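Local coordinates for protein probable transcriptional regulator (Pseudomonas aeruginosa, PDB 2NNN) that probably binds DNA and regulates transcription as a winged helix-turn-helix protein of the MarR family, at residues R79-R84 against S99-A104. Numbering follows the deposited sequence.
Sequences RGLIQR and SPAGRA
S99 sits against the backbone of G80, L81 and I82 at the base of the wing of the winged helix-turn-helix fold, where strand 82-87 starts and strand 93-98 has just ended. Its backbone N donates to L81 O at 3.1 Å, with an N-H...O angle of 151°. The same oxygen takes a CA-H...O contact from G102 CA at 3.3 Å. G102 has no side chain, and the first helix turn comes close to L81 here. S99 OG lies between two carbonyl oxygens, G80 O at 3.2 Å and I82 O at 3.3 Å. Both bonds are weak. Although S99 is the N-cap residue of helix 100-121, its hydroxyl makes no capping bond.

L81 sets CG anti to its carbonyl carbon (chi1 -55°), and CD2 reaches G102 CA at 3.7 Å. The leucine also packs on L44 of helix 38-50. Q83 has CG between its backbone N and carbonyl carbon (chi1 67°). From there its extended chain crosses P100 at about a right angle, with NE2 4.0 Å from P100 CD.

G80 ends helix 66-78 in a Schellman motif. The one firm hydrogen bond across the contact, S99 N to L81 O, runs from backbone to backbone. Polar attachment of the wing's base to helix 100-121 therefore depends here mostly on main-chain shape, with a hydroxyl set weakly between two other carbonyls and L81 adding apolar packing.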
ATOM      1  N   ARG A  79      -7.547 -22.032  -8.141  1.00 50.26           N
ATOM      2  CA  ARG A  79      -8.802 -22.180  -7.404  1.00 49.61           C
ATOM      3  C   ARG A  79     -10.005 -22.515  -8.288  1.00 48.46           C
ATOM      4  O   ARG A  79     -11.103 -22.725  -7.778  1.00 48.35           O
ATOM      5  CB  ARG A  79      -9.090 -20.919  -6.582  1.00 49.95           C
ATOM      6  CG  ARG A  79      -7.982 -20.569  -5.621  1.00 52.05           C
ATOM      7  CD  ARG A  79      -8.176 -19.192  -5.052  1.00 56.36           C
ATOM      8  NE  ARG A  79      -9.288 -19.170  -4.101  1.00 59.97           N
ATOM      9  CZ  ARG A  79      -9.155 -19.123  -2.778  1.00 60.16           C
ATOM     10  NH1 ARG A  79      -7.948 -19.082  -2.219  1.00 59.49           N
ATOM     11  NH2 ARG A  79     -10.242 -19.104  -2.015  1.00 60.43           N
ATOM     12  N   GLY A  80      -9.798 -22.572  -9.599  1.00 47.54           N
ATOM     13  CA  GLY A  80     -10.874 -22.874 -10.551  1.00 46.49           C
ATOM     14  C   GLY A  80     -11.775 -21.693 -10.882  1.00 45.93           C
ATOM     15  O   GLY A  80     -12.895 -21.877 -11.360  1.00 45.72           O
ATOM     16  N   LEU A  81     -11.289 -20.474 -10.654  1.00 45.26           N
ATOM     17  CA  LEU A  81     -12.159 -19.304 -10.734  1.00 44.57           C
ATOM     18  C   LEU A  81     -12.124 -18.568 -12.068  1.00 44.84           C
ATOM     19  O   LEU A  81     -12.940 -17.672 -12.303  1.00 44.64           O
ATOM     20  CB  LEU A  81     -11.893 -18.343  -9.574  1.00 43.98           C
ATOM     21  CG  LEU A  81     -11.991 -18.900  -8.148  1.00 42.77           C
ATOM     22  CD1 LEU A  81     -11.701 -17.779  -7.172  1.00 41.73           C
ATOM     23  CD2 LEU A  81     -13.344 -19.559  -7.856  1.00 38.83           C
ATOM     24  N   ILE A  82     -11.189 -18.941 -12.941  1.00 45.06           N
ATOM     25  CA  ILE A  82     -11.097 -18.317 -14.265  1.00 45.53           C
ATOM     26  C   ILE A  82     -11.086 -19.347 -15.388  1.00 46.08           C
ATOM     27  O   ILE A  82     -10.761 -20.528 -15.169  1.00 45.94           O
ATOM     28  CB  ILE A  82      -9.869 -17.338 -14.409  1.00 45.74           C
ATOM     29  CG1 ILE A  82      -8.534 -18.036 -14.135  1.00 45.79           C
ATOM     30  CG2 ILE A  82     -10.015 -16.115 -13.512  1.00 44.95           C
ATOM     31  CD1 ILE A  82      -7.741 -18.337 -15.381  1.00 46.60           C
ATOM     32  N   GLN A  83     -11.467 -18.888 -16.581  1.00 46.41           N
ATOM     33  CA  GLN A  83     -11.305 -19.657 -17.809  1.00 46.58           C
ATOM     34  C   GLN A  83     -10.569 -18.823 -18.870  1.00 46.79           C
ATOM     35  O   GLN A  83     -10.755 -17.599 -18.987  1.00 46.18           O
ATOM     36  CB  GLN A  83     -12.650 -20.215 -18.322  1.00 46.77           C
ATOM     37  CG  GLN A  83     -13.670 -19.177 -18.810  1.00 47.39           C
ATOM     38  CD  GLN A  83     -15.136 -19.661 -18.834  1.00 47.50           C
ATOM     39  OE1 GLN A  83     -16.028 -18.894 -19.215  1.00 48.69           O
ATOM     40  NE2 GLN A  83     -15.389 -20.918 -18.422  1.00 47.47           N
ATOM     41  N   ARG A  84      -9.703 -19.501 -19.613  1.00 46.94           N
ATOM     42  CA  ARG A  84      -8.987 -18.883 -20.712  1.00 46.97           C
ATOM     43  C   ARG A  84      -9.530 -19.397 -22.044  1.00 46.92           C
ATOM     44  O   ARG A  84     -10.057 -20.514 -22.139  1.00 46.71           O
ATOM     45  CB  ARG A  84      -7.485 -19.138 -20.591  1.00 47.17           C
ATOM     46  CG  ARG A  84      -6.822 -18.540 -19.344  1.00 47.71           C
ATOM     47  CD  ARG A  84      -5.353 -18.894 -19.340  1.00 48.61           C
ATOM     48  NE  ARG A  84      -4.574 -18.287 -18.260  1.00 49.30           N
ATOM     49  CZ  ARG A  84      -4.351 -18.865 -17.082  1.00 50.70           C
ATOM     50  NH1 ARG A  84      -4.880 -20.050 -16.807  1.00 51.31           N
ATOM     51  NH2 ARG A  84      -3.608 -18.250 -16.168  1.00 52.13           N
ATOM     52  N   SER A  99     -14.897 -18.116 -14.674  1.00 44.70           N
ATOM     53  CA  SER A  99     -15.583 -19.407 -14.555  1.00 44.81           C
ATOM     54  C   SER A  99     -16.988 -19.258 -13.997  1.00 44.90           C
ATOM     55  O   SER A  99     -17.300 -18.230 -13.391  1.00 44.98           O
ATOM     56  CB  SER A  99     -14.829 -20.283 -13.571  1.00 44.64           C
ATOM     57  OG  SER A  99     -13.862 -21.027 -14.263  1.00 47.29           O
ATOM     58  N   PRO A 100     -17.840 -20.294 -14.179  1.00 45.15           N
ATOM     59  CA  PRO A 100     -19.065 -20.418 -13.376  1.00 44.92           C
ATOM     60  C   PRO A 100     -18.808 -20.378 -11.859  1.00 44.72           C
ATOM     61  O   PRO A 100     -19.543 -19.702 -11.130  1.00 44.71           O
ATOM     62  CB  PRO A 100     -19.625 -21.790 -13.792  1.00 45.28           C
ATOM     63  CG  PRO A 100     -19.082 -22.013 -15.179  1.00 44.91           C
ATOM     64  CD  PRO A 100     -17.721 -21.379 -15.181  1.00 44.82           C
ATOM     65  N   ALA A 101     -17.783 -21.094 -11.396  1.00 44.45           N
ATOM     66  CA  ALA A 101     -17.404 -21.082  -9.979  1.00 44.46           C
ATOM     67  C   ALA A 101     -16.822 -19.724  -9.555  1.00 44.44           C
ATOM     68  O   ALA A 101     -17.078 -19.257  -8.454  1.00 45.08           O
ATOM     69  CB  ALA A 101     -16.422 -22.204  -9.678  1.00 44.28           C
ATOM     70  N   GLY A 102     -16.060 -19.100 -10.443  1.00 44.30           N
ATOM     71  CA  GLY A 102     -15.567 -17.745 -10.257  1.00 44.38           C
ATOM     72  C   GLY A 102     -16.655 -16.695 -10.261  1.00 44.32           C
ATOM     73  O   GLY A 102     -16.529 -15.683  -9.581  1.00 44.63           O
ATOM     74  N   ARG A 103     -17.726 -16.931 -11.018  1.00 44.08           N
ATOM     75  CA  ARG A 103     -18.909 -16.068 -10.959  1.00 44.10           C
ATOM     76  C   ARG A 103     -19.689 -16.253  -9.636  1.00 43.36           C
ATOM     77  O   ARG A 103     -20.192 -15.289  -9.050  1.00 42.90           O
ATOM     78  CB  ARG A 103     -19.822 -16.312 -12.165  1.00 44.47           C
ATOM     79  CG  ARG A 103     -21.205 -15.655 -12.061  1.00 47.39           C
ATOM     80  CD  ARG A 103     -21.114 -14.121 -12.056  1.00 52.20           C
ATOM     81  NE  ARG A 103     -20.502 -13.648 -13.302  1.00 56.09           N
ATOM     82  CZ  ARG A 103     -20.306 -12.372 -13.636  1.00 56.74           C
ATOM     83  NH1 ARG A 103     -20.674 -11.381 -12.819  1.00 55.03           N
ATOM     84  NH2 ARG A 103     -19.739 -12.098 -14.810  1.00 57.06           N
ATOM     85  N   ALA A 104     -19.791 -17.499  -9.184  1.00 42.38           N
ATOM     86  CA  ALA A 104     -20.495 -17.810  -7.949  1.00 41.26           C
ATOM     87  C   ALA A 104     -19.729 -17.240  -6.740  1.00 40.55           C
ATOM     88  O   ALA A 104     -20.337 -16.752  -5.784  1.00 39.24           O
ATOM     89  CB  ALA A 104     -20.703 -19.319  -7.825  1.00 41.11           C
TER